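PDB 2VBF: branched-chain alpha-ketoacid decarboxylase from Lactococcus lactis, which probably decarboxylates branched-chain and aromatic alpha-keto acids to aldehydes, using thiamine diphosphate and a magnesium ion as cofactors. Local coordinates for residues A75-D80 with A102-A107; K87-L92 with L114-I119; G108-N113 with R180-I185. All blocks are in the same frame, centred on the assembly; numbering follows the deposited sequence.

From the N terminus the chain runs through helix 72-86, strand 89-94, helix 97-111 and strand 116-122, and much later reaches strand 183-188. Contact 1 (75-80 with 102-107) closes the first loop by pairing the two helices. Contact 2 (87-92 with 114-119) opens inside that loop and closes beyond it, so the two cross; it pairs the strands of one beta-alpha-beta unit. Contact 3 (108-113 with 180-185) follows contact 1 in series, crosses contact 2 and spans 66 residues to bring in strand 183-188, the next neighbour of 116-122. Together they tie a helical layer to the parallel sheet beneath it, with F91 packing under contact 1.

Contact 1 of 3, residues A75-D80 with A102-A107; sequences ASYMAD and AINGLA
S76 and G105 bring their CA atoms to 4.8 Å where helices 75-80 and 102-107 run side by side, their local axes 8.0 Å apart and only 22° from parallel. The glycine permits this: S76 OG sits 3.1 Å from G105 CA, in space that a CB on residue 105 would need. That hydroxyl lies between its own backbone N and carbonyl carbon (chi1 74°) and bonds back to L73 O within its helix. One turn on, a water donates to both D80 OD2 and G105 O, the latter at 2.7 Å, lying in the plane of the Y77 ring at its edge. D80 OD1 is held by Y429 OH and by a salt bridge to R84. The Y77 ring passes obliquely by G105 CA and brings OH to 3.1 Å from N104 ND2, ring and amide planes being 76° apart. Both polar groups bond to S426 OG, while N104 OD1 takes W424 NE1. A leucine in place of Y77 would probably leave S426 without one partner and open a gap beside G105. This pair packs on the parallel sheet of the N-terminal thiamine-diphosphate-binding domain, the N104 side chain within about 5 Å of bound thiamine diphosphate.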
ATOM      1  N   ALA A  75      -3.117   4.402  -7.130  1.00 11.66           N
ATOM      2  CA  ALA A  75      -2.573   5.404  -8.055  1.00 11.43           C
ATOM      3  C   ALA A  75      -1.384   4.848  -8.825  1.00 11.64           C
ATOM      4  O   ALA A  75      -1.305   4.995 -10.044  1.00 10.69           O
ATOM      5  CB  ALA A  75      -2.164   6.714  -7.286  1.00 10.54           C
ATOM      6  N   SER A  76      -0.492   4.163  -8.116  1.00 11.09           N
ATOM      7  CA  SER A  76       0.702   3.579  -8.726  1.00 10.42           C
ATOM      8  C   SER A  76       0.348   2.459  -9.723  1.00 10.12           C
ATOM      9  O   SER A  76       0.884   2.395 -10.827  1.00  9.74           O
ATOM     10  CB  SER A  76       1.668   3.099  -7.634  1.00 10.73           C
ATOM     11  OG  SER A  76       1.235   1.914  -6.990  1.00 10.29           O
ATOM     12  N   TYR A  77      -0.606   1.617  -9.343  1.00  7.71           N
ATOM     13  CA  TYR A  77      -1.124   0.585 -10.227  1.00  9.49           C
ATOM     14  C   TYR A  77      -1.770   1.198 -11.475  1.00  9.19           C
ATOM     15  O   TYR A  77      -1.611   0.699 -12.596  1.00 11.15           O
ATOM     16  CB  TYR A  77      -2.166  -0.253  -9.489  1.00 10.01           C
ATOM     17  CG  TYR A  77      -1.678  -1.195  -8.394  1.00  8.40           C
ATOM     18  CD1 TYR A  77      -0.375  -1.704  -8.369  1.00  9.76           C
ATOM     19  CD2 TYR A  77      -2.577  -1.645  -7.417  1.00 10.08           C
ATOM     20  CE1 TYR A  77       0.020  -2.631  -7.380  1.00 11.49           C
ATOM     21  CE2 TYR A  77      -2.193  -2.544  -6.437  1.00 10.51           C
ATOM     22  CZ  TYR A  77      -0.900  -3.033  -6.426  1.00 10.74           C
ATOM     23  OH  TYR A  77      -0.546  -3.932  -5.449  1.00  9.24           O
ATOM     24  N   MET A  78      -2.545   2.249 -11.248  1.00  9.53           N
ATOM     25  CA  MET A  78      -3.256   2.922 -12.335  1.00  9.08           C
ATOM     26  C   MET A  78      -2.295   3.539 -13.334  1.00 10.24           C
ATOM     27  O   MET A  78      -2.492   3.397 -14.540  1.00  9.86           O
ATOM     28  CB  MET A  78      -4.196   3.987 -11.788  1.00 10.03           C
ATOM     29  CG  MET A  78      -5.192   4.517 -12.825  1.00 10.00           C
ATOM     30  SD  MET A  78      -6.623   5.400 -12.133  1.00 12.23           S
ATOM     31  CE  MET A  78      -7.421   4.078 -11.234  1.00 10.99           C
ATOM     32  N   ALA A  79      -1.269   4.211 -12.815  1.00  9.99           N
ATOM     33  CA  ALA A  79      -0.205   4.789 -13.648  1.00 10.61           C
ATOM     34  C   ALA A  79       0.520   3.716 -14.480  1.00 10.40           C
ATOM     35  O   ALA A  79       0.815   3.916 -15.663  1.00  9.56           O
ATOM     36  CB  ALA A  79       0.772   5.574 -12.786  1.00 10.02           C
ATOM     37  N   ASP A  80       0.770   2.557 -13.874  1.00 10.14           N
ATOM     38  CA  ASP A  80       1.370   1.428 -14.574  1.00 10.21           C
ATOM     39  C   ASP A  80       0.487   0.976 -15.765  1.00 10.69           C
ATOM     40  O   ASP A  80       0.964   0.904 -16.892  1.00 11.58           O
ATOM     41  CB  ASP A  80       1.644   0.302 -13.560  1.00  9.86           C
ATOM     42  CG  ASP A  80       2.318  -0.909 -14.155  1.00 10.41           C
ATOM     43  OD1 ASP A  80       1.793  -1.494 -15.121  1.00  9.64           O
ATOM     44  OD2 ASP A  80       3.344  -1.328 -13.576  1.00 13.48           O
ATOM     45  N   ALA A 102       2.863   3.780  -2.256  1.00  8.78           N
ATOM     46  CA  ALA A 102       2.892   3.529  -3.693  1.00  9.25           C
ATOM     47  C   ALA A 102       4.065   2.620  -4.126  1.00  9.51           C
ATOM     48  O   ALA A 102       4.107   2.170  -5.275  1.00 10.52           O
ATOM     49  CB  ALA A 102       2.973   4.894  -4.439  1.00  9.39           C
ATOM     50  N   ILE A 103       4.994   2.329  -3.217  1.00  8.15           N
ATOM     51  CA  ILE A 103       6.288   1.736  -3.630  1.00  9.59           C
ATOM     52  C   ILE A 103       6.135   0.328  -4.226  1.00  9.17           C
ATOM     53  O   ILE A 103       6.885  -0.052  -5.121  1.00  9.32           O
ATOM     54  CB  ILE A 103       7.372   1.792  -2.518  1.00 10.74           C
ATOM     55  CG1 ILE A 103       8.777   1.577  -3.106  1.00  9.99           C
ATOM     56  CG2 ILE A 103       7.109   0.777  -1.407  1.00 10.09           C
ATOM     57  CD1 ILE A 103       9.870   1.929  -2.110  1.00 10.60           C
ATOM     58  N   ASN A 104       5.129  -0.426  -3.805  1.00  8.73           N
ATOM     59  CA  ASN A 104       4.900  -1.739  -4.414  1.00  9.69           C
ATOM     60  C   ASN A 104       4.462  -1.628  -5.878  1.00  8.98           C
ATOM     61  O   ASN A 104       4.811  -2.473  -6.705  1.00 11.73           O
ATOM     62  CB  ASN A 104       3.838  -2.526  -3.664  1.00  9.29           C
ATOM     63  CG  ASN A 104       3.639  -3.911  -4.234  1.00  9.18           C
ATOM     64  OD1 ASN A 104       4.611  -4.651  -4.459  1.00 10.36           O
ATOM     65  ND2 ASN A 104       2.377  -4.281  -4.475  1.00  9.01           N
ATOM     66  N   GLY A 105       3.649  -0.621  -6.177  1.00  9.66           N
ATOM     67  CA  GLY A 105       3.266  -0.339  -7.558  1.00  9.58           C
ATOM     68  C   GLY A 105       4.474   0.037  -8.395  1.00 10.18           C
ATOM     69  O   GLY A 105       4.648  -0.461  -9.503  1.00 11.00           O
ATOM     70  N   LEU A 106       5.318   0.915  -7.859  1.00  9.52           N
ATOM     71  CA  LEU A 106       6.515   1.327  -8.578  1.00 10.68           C
ATOM     72  C   LEU A 106       7.481   0.153  -8.765  1.00 10.16           C
ATOM     73  O   LEU A 106       8.138   0.051  -9.806  1.00 10.68           O
ATOM     74  CB  LEU A 106       7.218   2.507  -7.889  1.00 11.44           C
ATOM     75  CG  LEU A 106       7.963   3.447  -8.840  1.00 11.61           C
ATOM     76  CD1 LEU A 106       6.976   4.320  -9.626  1.00 10.60           C
ATOM     77  CD2 LEU A 106       8.978   4.299  -8.047  1.00 13.64           C
ATOM     78  N   ALA A 107       7.571  -0.727  -7.772  1.00  9.06           N
ATOM     79  CA  ALA A 107       8.387  -1.935  -7.885  1.00  9.64           C
ATOM     80  C   ALA A 107       7.890  -2.822  -9.034  1.00  9.54           C
ATOM     81  O   ALA A 107       8.689  -3.352  -9.805  1.00 10.17           O
ATOM     82  CB  ALA A 107       8.361  -2.714  -6.555  1.00  8.08           C
TER
HETATM   83  O   HOH W   1       2.595  -1.731 -10.752  1.00 14.74           O

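Contact 2 of 3, residues K87-L92 with L114-I119; sequences KAAAFL and LPVVEI
V117 N gives A89 O a nearly linear hydrogen bond of 2.9 Å, N-H...O angle 178°, and the CA of V116 adds a weaker C-H...O contact to the same oxygen. F91 O is held in the same way, by I119 N and the CA of E118. In the other direction F91 N donates to V117 O and A89 N to P115 O, so the donors alternate between strands 89-92 and 116-119 as parallel pairing requires. Helix 97-111 joins these parallel-sheet neighbours as a beta-alpha-beta unit. P115, centre of an inverse gamma turn, leads into the second strand and sets its ring CG 3.3 Å from K87 O.

On the sheet face that carries A89, F91, V116 and E118, F91 buries the largest area. With chi1 at 73°, F91 CG stands between its backbone N and carbonyl carbon, and the ring leans across to the neighbouring strand. V116 CG1 meets its edge at 3.7 Å from F91 CE2, while E118 CG lies over one face, a CH-pi contact 4.0 Å from the centroid. The carboxylate follows, its plane 32° from the ring's. On the reverse face L92 CD1 packs against I119 CG2 at 3.7 Å.

E118 OE2 is bonded to T93 OG1. Burial against the ring, with the acidic E99 close by, would be expected to favour protonation; a bond donated by T93 would work the other way.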
ATOM      1  N   LYS A  87       2.252   4.503 -23.124  1.00 13.00           N
ATOM      2  CA  LYS A  87       3.710   4.352 -23.306  1.00 12.63           C
ATOM      3  C   LYS A  87       4.530   5.393 -22.511  1.00 12.57           C
ATOM      4  O   LYS A  87       5.750   5.530 -22.679  1.00 13.97           O
ATOM      5  CB  LYS A  87       4.087   4.288 -24.807  1.00 11.83           C
ATOM      6  CG  LYS A  87       3.278   3.246 -25.605  1.00 13.60           C
ATOM      7  CD  LYS A  87       3.369   1.842 -24.999  1.00 13.99           C
ATOM      8  CE  LYS A  87       2.546   0.827 -25.775  1.00 14.52           C
ATOM      9  NZ  LYS A  87       2.721  -0.528 -25.226  1.00 11.87           N
ATOM     10  N   ALA A  88       3.831   6.095 -21.621  1.00 12.38           N
ATOM     11  CA  ALA A  88       4.424   6.913 -20.572  1.00 11.68           C
ATOM     12  C   ALA A  88       3.331   7.202 -19.553  1.00 11.74           C
ATOM     13  O   ALA A  88       2.156   7.215 -19.902  1.00 13.15           O
ATOM     14  CB  ALA A  88       5.011   8.223 -21.137  1.00 11.77           C
ATOM     15  N   ALA A  89       3.713   7.429 -18.300  1.00 11.57           N
ATOM     16  CA  ALA A  89       2.738   7.801 -17.269  1.00 11.50           C
ATOM     17  C   ALA A  89       3.368   8.593 -16.138  1.00 11.31           C
ATOM     18  O   ALA A  89       4.580   8.592 -15.967  1.00 10.57           O
ATOM     19  CB  ALA A  89       2.066   6.556 -16.714  1.00 12.42           C
ATOM     20  N   ALA A  90       2.520   9.265 -15.370  1.00  9.92           N
ATOM     21  CA  ALA A  90       2.940   9.965 -14.158  1.00 10.20           C
ATOM     22  C   ALA A  90       1.886   9.913 -13.055  1.00 10.62           C
ATOM     23  O   ALA A  90       0.666   9.944 -13.303  1.00  9.74           O
ATOM     24  CB  ALA A  90       3.309  11.429 -14.475  1.00 10.62           C
ATOM     25  N   PHE A  91       2.369   9.798 -11.821  1.00 10.13           N
ATOM     26  CA  PHE A  91       1.499  10.002 -10.661  1.00 11.13           C
ATOM     27  C   PHE A  91       2.226  10.815  -9.585  1.00 11.38           C
ATOM     28  O   PHE A  91       3.447  10.900  -9.582  1.00 10.95           O
ATOM     29  CB  PHE A  91       0.906   8.688 -10.134  1.00 12.40           C
ATOM     30  CG  PHE A  91       1.883   7.789  -9.415  1.00 11.83           C
ATOM     31  CD1 PHE A  91       1.889   7.718  -8.026  1.00 10.43           C
ATOM     32  CD2 PHE A  91       2.744   6.967 -10.128  1.00 12.41           C
ATOM     33  CE1 PHE A  91       2.781   6.890  -7.362  1.00 11.06           C
ATOM     34  CE2 PHE A  91       3.629   6.119  -9.473  1.00 13.00           C
ATOM     35  CZ  PHE A  91       3.645   6.082  -8.086  1.00 11.45           C
ATOM     36  N   LEU A  92       1.428  11.448  -8.733  1.00 10.57           N
ATOM     37  CA  LEU A  92       1.881  12.406  -7.742  1.00 10.88           C
ATOM     38  C   LEU A  92       1.504  11.925  -6.350  1.00 12.45           C
ATOM     39  O   LEU A  92       0.329  11.609  -6.096  1.00 12.18           O
ATOM     40  CB  LEU A  92       1.205  13.758  -8.005  1.00 11.69           C
ATOM     41  CG  LEU A  92       1.456  14.899  -7.017  1.00 11.48           C
ATOM     42  CD1 LEU A  92       2.925  15.305  -6.961  1.00 11.36           C
ATOM     43  CD2 LEU A  92       0.544  16.110  -7.337  1.00 12.60           C
ATOM     44  N   LEU A 114       7.942  -0.667 -17.000  1.00 11.62           N
ATOM     45  CA  LEU A 114       7.005   0.360 -17.482  1.00 11.55           C
ATOM     46  C   LEU A 114       7.467   1.778 -17.144  1.00 10.38           C
ATOM     47  O   LEU A 114       7.948   2.045 -16.030  1.00 12.19           O
ATOM     48  CB  LEU A 114       5.590   0.150 -16.935  1.00 12.14           C
ATOM     49  CG  LEU A 114       4.823  -1.057 -17.479  1.00 12.43           C
ATOM     50  CD1 LEU A 114       4.970  -1.179 -19.008  1.00 13.66           C
ATOM     51  CD2 LEU A 114       5.240  -2.344 -16.780  1.00 12.66           C
ATOM     52  N   PRO A 115       7.367   2.682 -18.135  1.00 10.02           N
ATOM     53  CA  PRO A 115       7.861   4.048 -18.019  1.00 11.92           C
ATOM     54  C   PRO A 115       6.935   4.945 -17.212  1.00 12.65           C
ATOM     55  O   PRO A 115       6.191   5.766 -17.768  1.00 12.24           O
ATOM     56  CB  PRO A 115       8.013   4.486 -19.482  1.00 12.30           C
ATOM     57  CG  PRO A 115       6.998   3.709 -20.195  1.00 11.90           C
ATOM     58  CD  PRO A 115       6.885   2.379 -19.493  1.00 12.35           C
ATOM     59  N   VAL A 116       7.022   4.798 -15.888  1.00 10.19           N
ATOM     60  CA  VAL A 116       6.211   5.581 -14.954  1.00 10.95           C
ATOM     61  C   VAL A 116       7.093   6.565 -14.187  1.00 10.62           C
ATOM     62  O   VAL A 116       8.110   6.181 -13.603  1.00 11.23           O
ATOM     63  CB  VAL A 116       5.476   4.660 -13.945  1.00 10.83           C
ATOM     64  CG1 VAL A 116       4.673   5.472 -12.932  1.00 10.65           C
ATOM     65  CG2 VAL A 116       4.583   3.655 -14.686  1.00 11.48           C
ATOM     66  N   VAL A 117       6.689   7.834 -14.184  1.00 10.84           N
ATOM     67  CA  VAL A 117       7.300   8.861 -13.342  1.00 10.55           C
ATOM     68  C   VAL A 117       6.490   9.031 -12.048  1.00 12.22           C
ATOM     69  O   VAL A 117       5.302   9.349 -12.097  1.00 12.56           O
ATOM     70  CB  VAL A 117       7.316  10.237 -14.063  1.00 11.81           C
ATOM     71  CG1 VAL A 117       8.093  11.250 -13.244  1.00 11.85           C
ATOM     72  CG2 VAL A 117       7.889  10.077 -15.486  1.00 12.58           C
ATOM     73  N   GLU A 118       7.123   8.829 -10.901  1.00 12.76           N
ATOM     74  CA  GLU A 118       6.522   9.245  -9.641  1.00 11.04           C
ATOM     75  C   GLU A 118       7.098  10.578  -9.215  1.00  9.95           C
ATOM     76  O   GLU A 118       8.302  10.727  -9.135  1.00  9.43           O
ATOM     77  CB  GLU A 118       6.708   8.221  -8.537  1.00 11.38           C
ATOM     78  CG  GLU A 118       6.012   8.677  -7.244  1.00 11.14           C
ATOM     79  CD  GLU A 118       5.968   7.611  -6.169  1.00 12.45           C
ATOM     80  OE1 GLU A 118       6.522   6.500  -6.380  1.00 12.74           O
ATOM     81  OE2 GLU A 118       5.372   7.915  -5.114  1.00 10.63           O
ATOM     82  N   ILE A 119       6.216  11.538  -8.953  1.00  9.36           N
ATOM     83  CA  ILE A 119       6.594  12.846  -8.439  1.00 10.61           C
ATOM     84  C   ILE A 119       6.158  12.871  -6.984  1.00 10.34           C
ATOM     85  O   ILE A 119       4.994  12.595  -6.685  1.00 11.34           O
ATOM     86  CB  ILE A 119       5.881  13.990  -9.188  1.00 11.75           C
ATOM     87  CG1 ILE A 119       6.197  13.945 -10.692  1.00 11.86           C
ATOM     88  CG2 ILE A 119       6.238  15.351  -8.562  1.00 11.35           C
ATOM     89  CD1 ILE A 119       5.252  14.773 -11.551  1.00 14.71           C
TER

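Contact 3 of 3, residues G108-N113 with R180-I185; sequences GSYAEN and RKPVYI
Y110 and P182 cross at about a right angle where the C-terminal end of helix 97-111, closed by a Schellman motif with N113 at C-prime, meets the entry to strand 183-188 of the parallel sheet. The proline ring fits against the last helical turn, with P182 CG 3.5 Å from Y110 N. S109 O accepts the Schellman bond from L114 N, and P182 CD packs against that carbonyl oxygen at 3.5 Å, so the proline lies on the very group that terminates the helix. S109 OG, for its part, turns to D80 of the neighbouring helix.

K181 runs obliquely over one face of the Y110 ring. Its methylenes do the touching, K181 CD coming to 3.7 Å from Y110 CE1 and CE lying above the face. The ring is put there by a first torsion of -168°, with CG anti to the backbone N. K181 NZ, 5.8 Å from the centroid of the Y110 ring, can add at most a weak cation-pi attraction, because the chain bends at its last torsion (chi4 75°) and carries the ammonium to the asparagine instead. The stem touches the ring with CD and CE, and the amide with CG, K181 CG lying 3.4 Å from N113 OD1. L138 of the second subunit also packs on Y110, so the tyrosine serves both this junction and the dimer contact.

N113 ND2 bonds to E179 O, which helps fix the rotation of the amide. N113 OD1 receives K181 NZ at 2.8 Å, the donor tilted 26° from the carbonyl plane.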
ATOM      1  N   GLY A 108       6.572  -2.968  -9.167  1.00  9.87           N
ATOM      2  CA  GLY A 108       6.012  -3.720 -10.304  1.00  9.79           C
ATOM      3  C   GLY A 108       6.303  -3.099 -11.656  1.00  9.72           C
ATOM      4  O   GLY A 108       6.557  -3.801 -12.648  1.00 10.26           O
ATOM      5  N   SER A 109       6.263  -1.773 -11.702  1.00  9.42           N
ATOM      6  CA  SER A 109       6.621  -1.046 -12.911  1.00 10.05           C
ATOM      7  C   SER A 109       8.116  -1.257 -13.219  1.00  9.84           C
ATOM      8  O   SER A 109       8.500  -1.319 -14.380  1.00 11.82           O
ATOM      9  CB  SER A 109       6.291   0.436 -12.760  1.00 10.81           C
ATOM     10  OG  SER A 109       4.892   0.618 -12.618  1.00 11.04           O
ATOM     11  N   TYR A 110       8.946  -1.367 -12.187  1.00  9.84           N
ATOM     12  CA  TYR A 110      10.371  -1.658 -12.408  1.00 10.04           C
ATOM     13  C   TYR A 110      10.562  -3.096 -12.907  1.00 10.45           C
ATOM     14  O   TYR A 110      11.264  -3.346 -13.899  1.00 10.71           O
ATOM     15  CB  TYR A 110      11.197  -1.413 -11.134  1.00 10.67           C
ATOM     16  CG  TYR A 110      12.680  -1.434 -11.419  1.00  9.59           C
ATOM     17  CD1 TYR A 110      13.342  -0.275 -11.782  1.00  9.66           C
ATOM     18  CD2 TYR A 110      13.403  -2.624 -11.388  1.00 10.08           C
ATOM     19  CE1 TYR A 110      14.706  -0.285 -12.087  1.00 12.20           C
ATOM     20  CE2 TYR A 110      14.767  -2.644 -11.676  1.00 11.83           C
ATOM     21  CZ  TYR A 110      15.403  -1.474 -12.023  1.00 12.38           C
ATOM     22  OH  TYR A 110      16.755  -1.502 -12.313  1.00 14.59           O
ATOM     23  N   ALA A 111       9.932  -4.039 -12.217  1.00  9.57           N
ATOM     24  CA  ALA A 111      10.042  -5.448 -12.578  1.00  9.74           C
ATOM     25  C   ALA A 111       9.618  -5.710 -14.033  1.00 10.80           C
ATOM     26  O   ALA A 111      10.324  -6.383 -14.776  1.00 12.27           O
ATOM     27  CB  ALA A 111       9.234  -6.315 -11.604  1.00  9.51           C
ATOM     28  N   GLU A 112       8.460  -5.178 -14.430  1.00 10.31           N
ATOM     29  CA  GLU A 112       7.922  -5.435 -15.768  1.00 11.13           C
ATOM     30  C   GLU A 112       8.239  -4.299 -16.743  1.00 11.63           C
ATOM     31  O   GLU A 112       7.758  -4.287 -17.875  1.00 11.75           O
ATOM     32  CB  GLU A 112       6.431  -5.759 -15.676  1.00 11.27           C
ATOM     33  CG  GLU A 112       6.206  -6.952 -14.702  1.00 10.94           C
ATOM     34  CD  GLU A 112       4.969  -7.789 -14.969  1.00 10.33           C
ATOM     35  OE1 GLU A 112       4.203  -7.491 -15.910  1.00 11.14           O
ATOM     36  OE2 GLU A 112       4.772  -8.758 -14.193  1.00 11.20           O
ATOM     37  N   ASN A 113       9.063  -3.352 -16.290  1.00 10.92           N
ATOM     38  CA  ASN A 113       9.698  -2.357 -17.163  1.00 11.41           C
ATOM     39  C   ASN A 113       8.715  -1.377 -17.824  1.00 11.07           C
ATOM     40  O   ASN A 113       8.665  -1.276 -19.061  1.00 12.45           O
ATOM     41  CB  ASN A 113      10.562  -3.074 -18.221  1.00 12.08           C
ATOM     42  CG  ASN A 113      11.779  -2.266 -18.650  1.00 12.21           C
ATOM     43  OD1 ASN A 113      12.915  -2.703 -18.452  1.00 14.27           O
ATOM     44  ND2 ASN A 113      11.553  -1.107 -19.266  1.00 12.68           N
ATOM     45  N   ARG A 180      12.984   2.894 -20.357  1.00 13.91           N
ATOM     46  CA  ARG A 180      11.544   2.717 -20.134  1.00 14.89           C
ATOM     47  C   ARG A 180      11.182   2.079 -18.781  1.00 14.27           C
ATOM     48  O   ARG A 180      10.130   1.450 -18.643  1.00 14.09           O
ATOM     49  CB  ARG A 180      10.891   1.984 -21.309  1.00 15.72           C
ATOM     50  CG  ARG A 180      11.138   2.636 -22.665  1.00 16.35           C
ATOM     51  CD  ARG A 180      10.497   4.012 -22.813  1.00 19.52           C
ATOM     52  NE  ARG A 180      11.184   4.760 -23.868  1.00 21.22           N
ATOM     53  CZ  ARG A 180      10.769   4.886 -25.123  1.00 23.29           C
ATOM     54  NH1 ARG A 180       9.620   4.358 -25.523  1.00 23.46           N
ATOM     55  NH2 ARG A 180      11.522   5.561 -25.990  1.00 25.34           N
ATOM     56  N   LYS A 181      12.046   2.301 -17.794  1.00 12.97           N
ATOM     57  CA  LYS A 181      11.826   1.897 -16.403  1.00 13.63           C
ATOM     58  C   LYS A 181      11.398   3.132 -15.583  1.00 12.57           C
ATOM     59  O   LYS A 181      11.595   4.274 -16.011  1.00 13.03           O
ATOM     60  CB  LYS A 181      13.095   1.289 -15.799  1.00 13.95           C
ATOM     61  CG  LYS A 181      13.505  -0.070 -16.337  1.00 17.65           C
ATOM     62  CD  LYS A 181      14.895  -0.441 -15.802  1.00 18.43           C
ATOM     63  CE  LYS A 181      15.155  -1.946 -15.893  1.00 20.25           C
ATOM     64  NZ  LYS A 181      15.445  -2.352 -17.303  1.00 24.05           N
ATOM     65  N   PRO A 182      10.769   2.905 -14.413  1.00 11.48           N
ATOM     66  CA  PRO A 182      10.294   4.046 -13.623  1.00 10.97           C
ATOM     67  C   PRO A 182      11.402   4.963 -13.113  1.00 10.37           C
ATOM     68  O   PRO A 182      12.524   4.530 -12.847  1.00  9.04           O
ATOM     69  CB  PRO A 182       9.519   3.408 -12.459  1.00 11.74           C
ATOM     70  CG  PRO A 182       9.851   1.982 -12.485  1.00 13.46           C
ATOM     71  CD  PRO A 182      10.412   1.617 -13.810  1.00 11.98           C
ATOM     72  N   VAL A 183      11.053   6.235 -12.975  1.00 10.80           N
ATOM     73  CA  VAL A 183      11.934   7.212 -12.371  1.00 10.03           C
ATOM     74  C   VAL A 183      11.162   8.000 -11.327  1.00 11.31           C
ATOM     75  O   VAL A 183       9.930   7.916 -11.242  1.00 11.30           O
ATOM     76  CB  VAL A 183      12.555   8.147 -13.414  1.00 10.56           C
ATOM     77  CG1 VAL A 183      13.358   7.316 -14.422  1.00 12.68           C
ATOM     78  CG2 VAL A 183      11.473   8.984 -14.108  1.00 11.36           C
ATOM     79  N   TYR A 184      11.907   8.776 -10.554  1.00 10.41           N
ATOM     80  CA  TYR A 184      11.431   9.356  -9.294  1.00 10.86           C
ATOM     81  C   TYR A 184      11.948  10.790  -9.161  1.00 12.44           C
ATOM     82  O   TYR A 184      13.144  11.039  -9.299  1.00 11.99           O
ATOM     83  CB  TYR A 184      11.937   8.460  -8.173  1.00 11.33           C
ATOM     84  CG  TYR A 184      11.735   8.897  -6.730  1.00 12.25           C
ATOM     85  CD1 TYR A 184      10.824   8.227  -5.912  1.00 13.01           C
ATOM     86  CD2 TYR A 184      12.527   9.881  -6.144  1.00 13.99           C
ATOM     87  CE1 TYR A 184      10.682   8.564  -4.565  1.00 12.38           C
ATOM     88  CE2 TYR A 184      12.396  10.213  -4.799  1.00 13.39           C
ATOM     89  CZ  TYR A 184      11.461   9.563  -4.020  1.00 13.00           C
ATOM     90  OH  TYR A 184      11.327   9.875  -2.682  1.00 14.55           O
ATOM     91  N   ILE A 185      11.028  11.713  -8.882  1.00 10.89           N
ATOM     92  CA  ILE A 185      11.318  13.140  -8.765  1.00 11.24           C
ATOM     93  C   ILE A 185      10.740  13.633  -7.457  1.00 11.45           C
ATOM     94  O   ILE A 185       9.528  13.602  -7.273  1.00 13.51           O
ATOM     95  CB  ILE A 185      10.712  13.943  -9.946  1.00 11.36           C
ATOM     96  CG1 ILE A 185      11.304  13.464 -11.281  1.00 12.72           C
ATOM     97  CG2 ILE A 185      10.908  15.443  -9.743  1.00 11.82           C
ATOM     98  CD1 ILE A 185      10.622  14.047 -12.519  1.00 12.75           C
TER